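Local coordinates for protein endoglucanase family 5 (Clostridium acetobutylicum ATCC 824, PDB 6PZ7) that probably hydrolyses beta-1,4-glucosidic bonds inside cellulose and related plant polysaccharides, as a broad-specificity endoglucanase of glycoside hydrolase family 5, at residues H93-L98 with D136-F141; S187-V192 with D213-V218; P38-A43 with V86-Q91. All coordinates share one frame; numbering follows the deposited sequence. Where two conformers were deposited one is given.

Contact 1 (H93-L98 with D136-F141); sequences HMYAIL and DSHLIF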
loop_
_atom_site.group_PDB
_atom_site.type_symbol
_atom_site.label_atom_id
_atom_site.label_comp_id
_atom_site.label_asym_id
_atom_site.label_seq_id
_atom_site.Cartn_x
_atom_site.Cartn_y
_atom_site.Cartn_z
ATOM N N HIS A 93 9.031 -11.637 12.224
ATOM C CA HIS A 93 7.899 -11.394 13.108
ATOM C C HIS A 93 7.300 -10.004 12.887
ATOM O O HIS A 93 6.940 -9.302 13.835
ATOM C CB HIS A 93 8.263 -11.680 14.565
ATOM C CG HIS A 93 8.569 -13.119 14.810
ATOM N ND1 HIS A 93 7.622 -14.111 14.711
ATOM C CD2 HIS A 93 9.734 -13.737 15.093
ATOM C CE1 HIS A 93 8.186 -15.281 14.992
ATOM N NE2 HIS A 93 9.466 -15.077 15.196
ATOM N N MET A 94 7.198 -9.587 11.634
ATOM C CA MET A 94 6.477 -8.400 11.209
ATOM C C MET A 94 5.244 -8.824 10.413
ATOM O O MET A 94 5.136 -9.958 9.929
ATOM C CB MET A 94 7.361 -7.508 10.351
ATOM C CG MET A 94 8.502 -6.899 11.173
ATOM S SD MET A 94 9.480 -5.635 10.298
ATOM C CE MET A 94 10.340 -6.660 9.103
ATOM N N TYR A 95 4.308 -7.892 10.279
ATOM C CA TYR A 95 3.237 -8.013 9.299
ATOM C C TYR A 95 3.790 -7.787 7.909
ATOM O O TYR A 95 4.657 -6.929 7.712
ATOM C CB TYR A 95 2.117 -6.978 9.573
ATOM C CG TYR A 95 1.293 -7.321 10.779
ATOM C CD1 TYR A 95 1.688 -6.933 12.063
ATOM C CD2 TYR A 95 0.119 -8.041 10.656
ATOM C CE1 TYR A 95 0.936 -7.268 13.174
ATOM C CE2 TYR A 95 -0.638 -8.395 11.764
ATOM C CZ TYR A 95 -0.209 -8.029 13.022
ATOM O OH TYR A 95 -0.993 -8.411 14.101
ATOM N N ALA A 96 3.287 -8.561 6.941
ATOM C CA ALA A 96 3.591 -8.401 5.530
ATOM C C ALA A 96 2.283 -8.081 4.816
ATOM O O ALA A 96 1.280 -8.777 5.030
ATOM C CB ALA A 96 4.198 -9.680 4.942
ATOM N N ILE A 97 2.274 -7.056 3.961
ATOM C CA ILE A 97 1.143 -6.750 3.077
ATOM C C ILE A 97 1.544 -7.148 1.671
ATOM O O ILE A 97 2.540 -6.638 1.146
ATOM C CB ILE A 97 0.741 -5.257 3.128
ATOM C CG1 ILE A 97 0.342 -4.798 4.524
ATOM C CG2 ILE A 97 -0.409 -5.015 2.114
ATOM C CD1 ILE A 97 0.337 -3.273 4.643
ATOM N N LEU A 98 0.806 -8.064 1.059
ATOM C CA LEU A 98 1.058 -8.543 -0.295
ATOM C C LEU A 98 -0.080 -8.060 -1.178
ATOM O O LEU A 98 -1.248 -8.327 -0.865
ATOM C CB LEU A 98 1.131 -10.072 -0.288
ATOM C CG LEU A 98 1.323 -10.726 -1.641
ATOM C CD1 LEU A 98 2.651 -10.404 -2.258
ATOM C CD2 LEU A 98 1.158 -12.228 -1.561
ATOM N N ASP A 136 -0.271 -17.320 8.666
ATOM C CA ASP A 136 -1.142 -16.818 9.738
ATOM C C ASP A 136 -1.544 -15.368 9.457
ATOM O O ASP A 136 -1.287 -14.818 8.388
ATOM C CB ASP A 136 -0.539 -17.067 11.121
ATOM C CG ASP A 136 0.635 -16.212 11.451
ATOM O OD1 ASP A 136 0.864 -15.148 10.893
ATOM O OD2 ASP A 136 1.414 -16.681 12.352
ATOM N N SER A 137 -2.184 -14.740 10.438
ATOM C CA SER A 137 -2.779 -13.422 10.246
ATOM C C SER A 137 -1.765 -12.313 10.117
ATOM O O SER A 137 -2.152 -11.169 9.835
ATOM C CB SER A 137 -3.732 -13.103 11.393
ATOM O OG SER A 137 -3.033 -12.950 12.605
ATOM N N HIS A 138 -0.468 -12.594 10.276
ATOM C CA HIS A 138 0.540 -11.581 9.983
ATOM C C HIS A 138 0.699 -11.318 8.496
ATOM O O HIS A 138 1.306 -10.312 8.126
ATOM C CB HIS A 138 1.889 -11.915 10.615
ATOM C CG HIS A 138 1.863 -11.778 12.102
ATOM N ND1 HIS A 138 1.426 -12.793 12.930
ATOM C CD2 HIS A 138 2.134 -10.721 12.900
ATOM C CE1 HIS A 138 1.485 -12.383 14.188
ATOM N NE2 HIS A 138 1.894 -11.128 14.196
ATOM N N LEU A 139 0.209 -12.193 7.618
ATOM C CA LEU A 139 0.175 -11.922 6.181
ATOM C C LEU A 139 -1.203 -11.373 5.828
ATOM O O LEU A 139 -2.227 -12.031 6.046
ATOM C CB LEU A 139 0.467 -13.179 5.357
ATOM C CG LEU A 139 0.444 -12.966 3.852
ATOM C CD1 LEU A 139 1.441 -11.919 3.375
ATOM C CD2 LEU A 139 0.664 -14.302 3.104
ATOM N N ILE A 140 -1.217 -10.145 5.329
ATOM C CA ILE A 140 -2.410 -9.413 4.904
ATOM C C ILE A 140 -2.375 -9.324 3.385
ATOM O O ILE A 140 -1.307 -9.061 2.797
ATOM C CB ILE A 140 -2.367 -8.000 5.528
ATOM C CG1 ILE A 140 -2.467 -8.109 7.069
ATOM C CG2 ILE A 140 -3.463 -7.105 4.967
ATOM C CD1 ILE A 140 -2.178 -6.824 7.802
ATOM N N PHE A 141 -3.519 -9.556 2.737
ATOM C CA PHE A 141 -3.640 -9.349 1.303
ATOM C C PHE A 141 -4.245 -7.976 1.051
ATOM O O PHE A 141 -5.191 -7.591 1.732
ATOM C CB PHE A 141 -4.528 -10.414 0.629
ATOM C CG PHE A 141 -3.986 -11.821 0.633
ATOM C CD1 PHE A 141 -2.665 -12.120 0.827
ATOM C CD2 PHE A 141 -4.856 -12.863 0.426
ATOM C CE1 PHE A 141 -2.226 -13.446 0.830
ATOM C CE2 PHE A 141 -4.439 -14.180 0.455
ATOM C CZ PHE A 141 -3.123 -14.478 0.608
HETATM O O HOH W 1 -1.807 -11.147 14.313
#
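Tyr95, the first residue of its strand, and His138, just before the other, meet where two parallel strands begin. The tyrosine's CG lies anti to its carbonyl carbon (chi1 -73°), which turns the ring toward His138. Its CB lies 3.7 Å from His138 O; CD2 touches Ile140 CD1, and CE2 has Ser137 O near the ring plane. Over the ring centre sits His138 CD2, 3.6 Å from Tyr95 CZ, with the two ring planes turned 40° apart. At the tip, Tyr95 OH bonds Asp15 and accepts from a water that also joins Ser137 OG. Asp136 OD1 fixes the imidazole's rotation, taking His138 ND1 and His138 N from one face, the latter bond closing an Asx turn. Ala96 N to His138 O, Ile140 N to Ala96 O and Leu98 N to Ile140 O, each 2.9 Å, set the parallel register. The pair closes the beta-alpha-beta unit of strand 95-99, helix 111-132 and strand 139-142 in the TIM barrel; strand 55-58 flanks strand 95-99, helix 76-91 packs on Ala96 and Leu98, and helix 9-16 meets Tyr95, Ile97 and Ile140.

Contact 2 (S187-V192 with D213-V218); sequences SRFIMV and DKRVIV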
loop_
_atom_site.group_PDB
_atom_site.type_symbol
_atom_site.label_atom_id
_atom_site.label_comp_id
_atom_site.label_asym_id
_atom_site.label_seq_id
_atom_site.Cartn_x
_atom_site.Cartn_y
_atom_site.Cartn_z
ATOM N N SER A 187 -10.100 -16.473 7.107
ATOM C CA SER A 187 -10.086 -15.468 8.161
ATOM C C SER A 187 -8.970 -14.443 8.010
ATOM O O SER A 187 -8.736 -13.661 8.943
ATOM C CB SER A 187 -9.996 -16.137 9.533
ATOM O OG SER A 187 -8.870 -16.981 9.568
ATOM N N ARG A 188 -8.252 -14.452 6.892
ATOM C CA ARG A 188 -7.174 -13.483 6.672
ATOM C C ARG A 188 -7.756 -12.070 6.593
ATOM O O ARG A 188 -8.837 -11.852 6.046
ATOM C CB ARG A 188 -6.433 -13.822 5.375
ATOM C CG ARG A 188 -5.180 -13.009 5.174
ATOM C CD ARG A 188 -4.294 -13.463 4.007
ATOM N NE ARG A 188 -4.066 -14.898 4.040
ATOM C CZ ARG A 188 -3.392 -15.561 4.953
ATOM N NH1 ARG A 188 -2.721 -14.935 5.907
ATOM N NH2 ARG A 188 -3.416 -16.897 4.950
ATOM N N PHE A 189 -7.027 -11.106 7.108
ATOM C CA PHE A 189 -7.367 -9.691 6.941
ATOM C C PHE A 189 -6.975 -9.219 5.548
ATOM O O PHE A 189 -5.937 -9.607 5.006
ATOM C CB PHE A 189 -6.730 -8.861 8.061
ATOM C CG PHE A 189 -7.293 -9.201 9.402
ATOM C CD1 PHE A 189 -6.800 -10.278 10.135
ATOM C CD2 PHE A 189 -8.432 -8.558 9.883
ATOM C CE1 PHE A 189 -7.400 -10.659 11.335
ATOM C CE2 PHE A 189 -8.998 -8.930 11.096
ATOM C CZ PHE A 189 -8.486 -9.981 11.796
ATOM N N ILE A 190 -7.851 -8.400 4.970
ATOM C CA ILE A 190 -7.758 -7.974 3.575
ATOM C C ILE A 190 -7.927 -6.473 3.507
ATOM O O ILE A 190 -8.908 -5.941 4.030
ATOM C CB ILE A 190 -8.790 -8.688 2.667
ATOM C CG1 ILE A 190 -8.644 -10.206 2.723
ATOM C CG2 ILE A 190 -8.642 -8.190 1.233
ATOM C CD1 ILE A 190 -9.765 -10.999 2.069
ATOM N N MET A 191 -6.993 -5.799 2.846
ATOM C CA MET A 191 -7.093 -4.372 2.563
ATOM C C MET A 191 -7.691 -4.152 1.180
ATOM O O MET A 191 -7.308 -4.823 0.213
ATOM C CB MET A 191 -5.714 -3.710 2.630
ATOM C CG MET A 191 -5.213 -3.532 4.042
ATOM S SD MET A 191 -3.437 -3.165 4.206
ATOM C CE MET A 191 -3.317 -1.656 3.266
ATOM N N VAL A 192 -8.617 -3.191 1.072
ATOM C CA VAL A 192 -9.238 -2.811 -0.209
ATOM C C VAL A 192 -9.182 -1.297 -0.368
ATOM O O VAL A 192 -9.490 -0.569 0.599
ATOM C CB VAL A 192 -10.696 -3.290 -0.326
ATOM C CG1 VAL A 192 -10.753 -4.801 -0.206
ATOM C CG2 VAL A 192 -11.665 -2.610 0.667
ATOM N N ASP A 213 -17.667 -7.459 5.143
ATOM C CA ASP A 213 -16.751 -8.387 5.815
ATOM C C ASP A 213 -16.022 -7.668 6.942
ATOM O O ASP A 213 -15.356 -6.653 6.732
ATOM C CB ASP A 213 -15.803 -8.881 4.730
ATOM C CG ASP A 213 -14.842 -9.983 5.162
ATOM O OD1 ASP A 213 -14.281 -9.922 6.273
ATOM O OD2 ASP A 213 -14.662 -10.909 4.355
ATOM N N LYS A 214 -16.125 -8.234 8.158
ATOM C CA LYS A 214 -15.549 -7.600 9.339
ATOM C C LYS A 214 -14.026 -7.631 9.365
ATOM O O LYS A 214 -13.423 -6.966 10.212
ATOM C CB LYS A 214 -16.085 -8.240 10.629
ATOM C CG LYS A 214 -15.605 -9.671 10.851
ATOM C CD LYS A 214 -16.191 -10.281 12.141
ATOM C CE LYS A 214 -15.728 -11.711 12.327
ATOM N NZ LYS A 214 -16.386 -12.370 13.512
ATOM N N ARG A 215 -13.414 -8.392 8.470
ATOM C CA ARG A 215 -11.968 -8.508 8.401
ATOM C C ARG A 215 -11.373 -7.742 7.231
ATOM O O ARG A 215 -10.229 -8.004 6.832
ATOM C CB ARG A 215 -11.573 -9.980 8.390
ATOM C CG ARG A 215 -11.881 -10.666 9.717
ATOM C CD ARG A 215 -11.133 -11.961 9.857
ATOM N NE ARG A 215 -11.410 -12.648 11.122
ATOM C CZ ARG A 215 -12.418 -13.478 11.304
ATOM N NH1 ARG A 215 -13.269 -13.734 10.321
ATOM N NH2 ARG A 215 -12.573 -14.059 12.492
ATOM N N VAL A 216 -12.122 -6.798 6.671
ATOM C CA VAL A 216 -11.639 -5.912 5.620
ATOM C C VAL A 216 -11.264 -4.555 6.184
ATOM O O VAL A 216 -12.006 -3.981 7.002
ATOM C CB VAL A 216 -12.657 -5.806 4.468
ATOM C CG1 VAL A 216 -12.282 -4.654 3.502
ATOM C CG2 VAL A 216 -12.737 -7.113 3.708
ATOM N N ILE A 217 -10.096 -4.069 5.781
ATOM C CA ILE A 217 -9.521 -2.787 6.168
ATOM C C ILE A 217 -9.483 -1.900 4.928
ATOM O O ILE A 217 -9.169 -2.394 3.838
ATOM C CB ILE A 217 -8.099 -3.059 6.683
ATOM C CG1 ILE A 217 -8.107 -3.899 7.953
ATOM C CG2 ILE A 217 -7.313 -1.752 6.895
ATOM C CD1 ILE A 217 -6.794 -4.653 8.235
ATOM N N VAL A 218 -9.729 -0.610 5.080
ATOM C CA VAL A 218 -9.636 0.318 3.947
ATOM C C VAL A 218 -8.187 0.720 3.726
ATOM O O VAL A 218 -7.487 1.085 4.690
ATOM C CB VAL A 218 -10.536 1.544 4.190
ATOM C CG1 VAL A 218 -10.353 2.587 3.098
ATOM C CG2 VAL A 218 -11.987 1.116 4.268
#
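Arg215 and Phe189 are brought together by similar first torsions: in each, CG lies opposite the carbonyl carbon (chi1 -68° and -65°), and the arginine then runs extended from CG to NE across the phenyl ring. The two lie at the entry to neighbouring parallel strands of the TIM barrel, in the beta-alpha-beta unit formed by strand 190-193, helix 201-206 and strand 216-221. Arg215 CD stands over one face of the Phe189 ring, offset toward the rim and 4.1 Å from the centroid, a CH-pi contact made by the aliphatic part of the side chain. The guanidinium plane is steeply inclined to the ring, which rules out a parallel stack. Ser187 CB covers the centre of one guanidinium face, while Lys214 CE lies over the opposite face toward its rim. Asp213 OD1 uses its anti lone pair to accept from Arg215 N, forming an Asx turn that shapes the chain just before the strand; its other oxygen makes a salt bridge with Arg179.

The backbone ladder confirms the register: Ile190 N donates to Arg215 O, Ile217 N to Ile190 O at 2.8 Å, and Val192 N to Ile217 O. In the middle bond the donor stands 22° from the carbonyl plane, whereas in the outer two it lies near the line of the acceptor C=O. On the face carrying Met191 and Ile217, which looks into the barrel, Met191 CG packs against Ile217 CB at 3.9 Å; helix 9-16 touches Ile217 and also Phe189. The other face carries Ile190, Val192, Val216 and Val218, with helix 161-180 against Ile190 and Val192. There the valines cross at about a right angle, and the methyl Val192 CG2 meets Val216 CG1 at 3.5 Å.

Contact 3 (P38-A43 with V86-Q91); sequences PKTTKA and VNYVIQ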
loop_
_atom_site.group_PDB
_atom_site.type_symbol
_atom_site.label_atom_id
_atom_site.label_comp_id
_atom_site.label_asym_id
_atom_site.label_seq_id
_atom_site.Cartn_x
_atom_site.Cartn_y
_atom_site.Cartn_z
ATOM N N PRO A 38 18.757 -3.170 -5.886
ATOM C CA PRO A 38 19.434 -4.471 -5.814
ATOM C C PRO A 38 18.406 -5.547 -5.476
ATOM O O PRO A 38 17.313 -5.277 -4.949
ATOM C CB PRO A 38 20.407 -4.266 -4.644
ATOM C CG PRO A 38 19.728 -3.252 -3.752
ATOM C CD PRO A 38 19.065 -2.317 -4.716
ATOM N N LYS A 39 18.737 -6.796 -5.759
ATOM C CA LYS A 39 17.886 -7.899 -5.315
ATOM C C LYS A 39 17.737 -7.844 -3.793
ATOM O O LYS A 39 18.717 -7.685 -3.059
ATOM C CB LYS A 39 18.496 -9.221 -5.771
ATOM C CG LYS A 39 17.628 -10.426 -5.458
ATOM C CD LYS A 39 18.207 -11.683 -6.071
ATOM C CE LYS A 39 17.366 -12.898 -5.685
ATOM N NZ LYS A 39 17.855 -14.167 -6.338
ATOM N N THR A 40 16.514 -7.972 -3.310
ATOM C CA THR A 40 16.262 -7.842 -1.878
ATOM C C THR A 40 16.895 -8.996 -1.113
ATOM O O THR A 40 16.871 -10.139 -1.563
ATOM C CB THR A 40 14.763 -7.832 -1.621
ATOM O OG1 THR A 40 14.134 -6.858 -2.455
ATOM C CG2 THR A 40 14.418 -7.508 -0.179
ATOM N N THR A 41 17.466 -8.681 0.045
ATOM C CA THR A 41 18.058 -9.670 0.933
ATOM C C THR A 41 17.388 -9.633 2.306
ATOM O O THR A 41 16.784 -8.631 2.723
ATOM C CB THR A 41 19.554 -9.427 1.135
ATOM O OG1 THR A 41 19.695 -8.176 1.805
ATOM C CG2 THR A 41 20.313 -9.402 -0.169
ATOM N N LYS A 42 17.542 -10.742 3.019
ATOM C CA LYS A 42 17.092 -10.815 4.401
ATOM C C LYS A 42 17.718 -9.706 5.236
ATOM O O LYS A 42 17.061 -9.110 6.101
ATOM C CB LYS A 42 17.455 -12.191 4.962
ATOM C CG LYS A 42 17.177 -12.419 6.431
ATOM C CD LYS A 42 15.709 -12.227 6.737
ATOM C CE LYS A 42 15.261 -13.172 7.881
ATOM N NZ LYS A 42 15.938 -12.878 9.190
ATOM N N ALA A 43 18.989 -9.404 4.983
ATOM C CA ALA A 43 19.677 -8.385 5.774
ATOM C C ALA A 43 19.028 -7.009 5.620
ATOM O O ALA A 43 18.990 -6.218 6.566
ATOM C CB ALA A 43 21.143 -8.314 5.387
ATOM N N VAL A 86 8.308 -12.406 1.027
ATOM C CA VAL A 86 7.331 -12.523 2.103
ATOM C C VAL A 86 7.961 -13.196 3.312
ATOM O O VAL A 86 7.779 -12.747 4.451
ATOM C CB VAL A 86 6.086 -13.272 1.616
ATOM C CG1 VAL A 86 5.206 -13.704 2.772
ATOM C CG2 VAL A 86 5.329 -12.427 0.636
ATOM N N ASN A 87 8.708 -14.280 3.099
ATOM C CA ASN A 87 9.332 -14.982 4.211
ATOM C C ASN A 87 10.352 -14.139 4.943
ATOM O O ASN A 87 10.478 -14.291 6.163
ATOM C CB ASN A 87 9.913 -16.335 3.786
ATOM C CG ASN A 87 8.855 -17.421 3.719
ATOM O OD1 ASN A 87 7.722 -17.238 4.195
ATOM N ND2 ASN A 87 9.221 -18.564 3.151
ATOM N N TYR A 88 11.123 -13.279 4.267
ATOM C CA TYR A 88 12.042 -12.408 5.006
ATOM C C TYR A 88 11.267 -11.656 6.083
ATOM O O TYR A 88 11.730 -11.489 7.217
ATOM C CB TYR A 88 12.729 -11.383 4.077
ATOM C CG TYR A 88 13.601 -11.883 2.953
ATOM C CD1 TYR A 88 14.267 -13.084 2.986
ATOM C CD2 TYR A 88 13.769 -11.085 1.826
ATOM C CE1 TYR A 88 15.046 -13.494 1.918
ATOM C CE2 TYR A 88 14.530 -11.482 0.762
ATOM C CZ TYR A 88 15.184 -12.696 0.812
ATOM O OH TYR A 88 15.947 -13.094 -0.276
ATOM N N VAL A 89 10.123 -11.086 5.684
ATOM C CA VAL A 89 9.314 -10.257 6.571
ATOM C C VAL A 89 8.683 -11.101 7.686
ATOM O O VAL A 89 8.754 -10.772 8.888
ATOM C CB VAL A 89 8.246 -9.504 5.747
ATOM C CG1 VAL A 89 7.333 -8.707 6.665
ATOM C CG2 VAL A 89 8.905 -8.576 4.733
ATOM N N ILE A 90 8.043 -12.212 7.307
ATOM C CA ILE A 90 7.346 -13.062 8.269
ATOM C C ILE A 90 8.328 -13.651 9.258
ATOM O O ILE A 90 8.024 -13.744 10.461
ATOM C CB ILE A 90 6.510 -14.133 7.533
ATOM C CG1 ILE A 90 5.354 -13.483 6.715
ATOM C CG2 ILE A 90 5.999 -15.204 8.476
ATOM C CD1 ILE A 90 4.291 -12.816 7.534
ATOM N N GLN A 91 9.498 -14.099 8.788
ATOM C CA GLN A 91 10.508 -14.663 9.682
ATOM C C GLN A 91 11.063 -13.636 10.664
ATOM O O GLN A 91 11.642 -14.027 11.690
ATOM C CB GLN A 91 11.668 -15.241 8.859
ATOM C CG GLN A 91 11.304 -16.493 8.124
ATOM C CD GLN A 91 12.314 -16.932 7.100
ATOM O OE1 GLN A 91 13.328 -16.257 6.861
ATOM N NE2 GLN A 91 12.061 -18.060 6.459
HETATM O O HOH W 2 14.578 -14.287 11.227
#
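Lys42 and Tyr88 face each other where the start of helix 42-51 passes residues 86-91 of helix 76-91, their CA atoms 5.3 Å apart, the nearest such pair between the segments. Two neighbouring helices of the TIM barrel's outer layer meet here, and the Tyr88 ring lies flat against the backbone that enters the first. Lys42 N stands over the ring centre, 3.8 Å from Tyr88 CZ, and Thr41 C is over the same face nearer the rim, 3.7 Å from Tyr88 CE2. Thus one aromatic face covers the peptide link between Thr41, the N-cap residue, and Lys42. The cap itself is made by Thr41 OG1, which accepts from Met44 N. Thr40 CG2 lies 4.1 Å from Tyr88 CE2, while the threonine hydroxyl is bonded to Glu32.

The Lys42 side chain begins with CG anti to the backbone N (chi1 175°), and its CB touches Tyr88 CD1 at 3.9 Å. The lysine has two conformers; in the one described, CE approaches Gln91 OE1 at 3.8 Å, and NZ donates to a water that in turn donates to Gln91 O, bridging the segments. This ammonium also forms salt bridges with Asp46 and Asp92.

Arg81 NH1 bonds Tyr88 OH and its NH2 bonds Thr40 O, so one guanidinium ties the phenol to the carbonyl. The chemistry is therefore divided: ring-face packing lies at the centre, while the polar ends depend on charged neighbours, and the two carboxylates probably stabilise the protonated form of Lys42.

Overall arrangement
Along the chain contact 3 comes first, then contact 1, then contact 2. Contacts 1 and 2, with centres 12 Å apart, share the closed sheet: strands 139-142 and 190-193 are neighbours, and Phe141 O lies 2.8 Å from Met191 N, probably hydrogen-bonded. Arg188 also crosses the seam, its NH1 hydrogen-bonded to Leu139 O at 2.9 Å. Contact 3, in the outer helical layer, touches contact 1 through Val89, whose CG1 is 3.7 Å from Ala96 CB; contacts 2 and 3 stay about 8 Å apart at their nearest atoms. In family 5 barrels the active site lies at the C-terminal strand ends, so contacts 1 and 2, entered through loops at the N-terminal ends, probably begin on the side away from the substrate cleft.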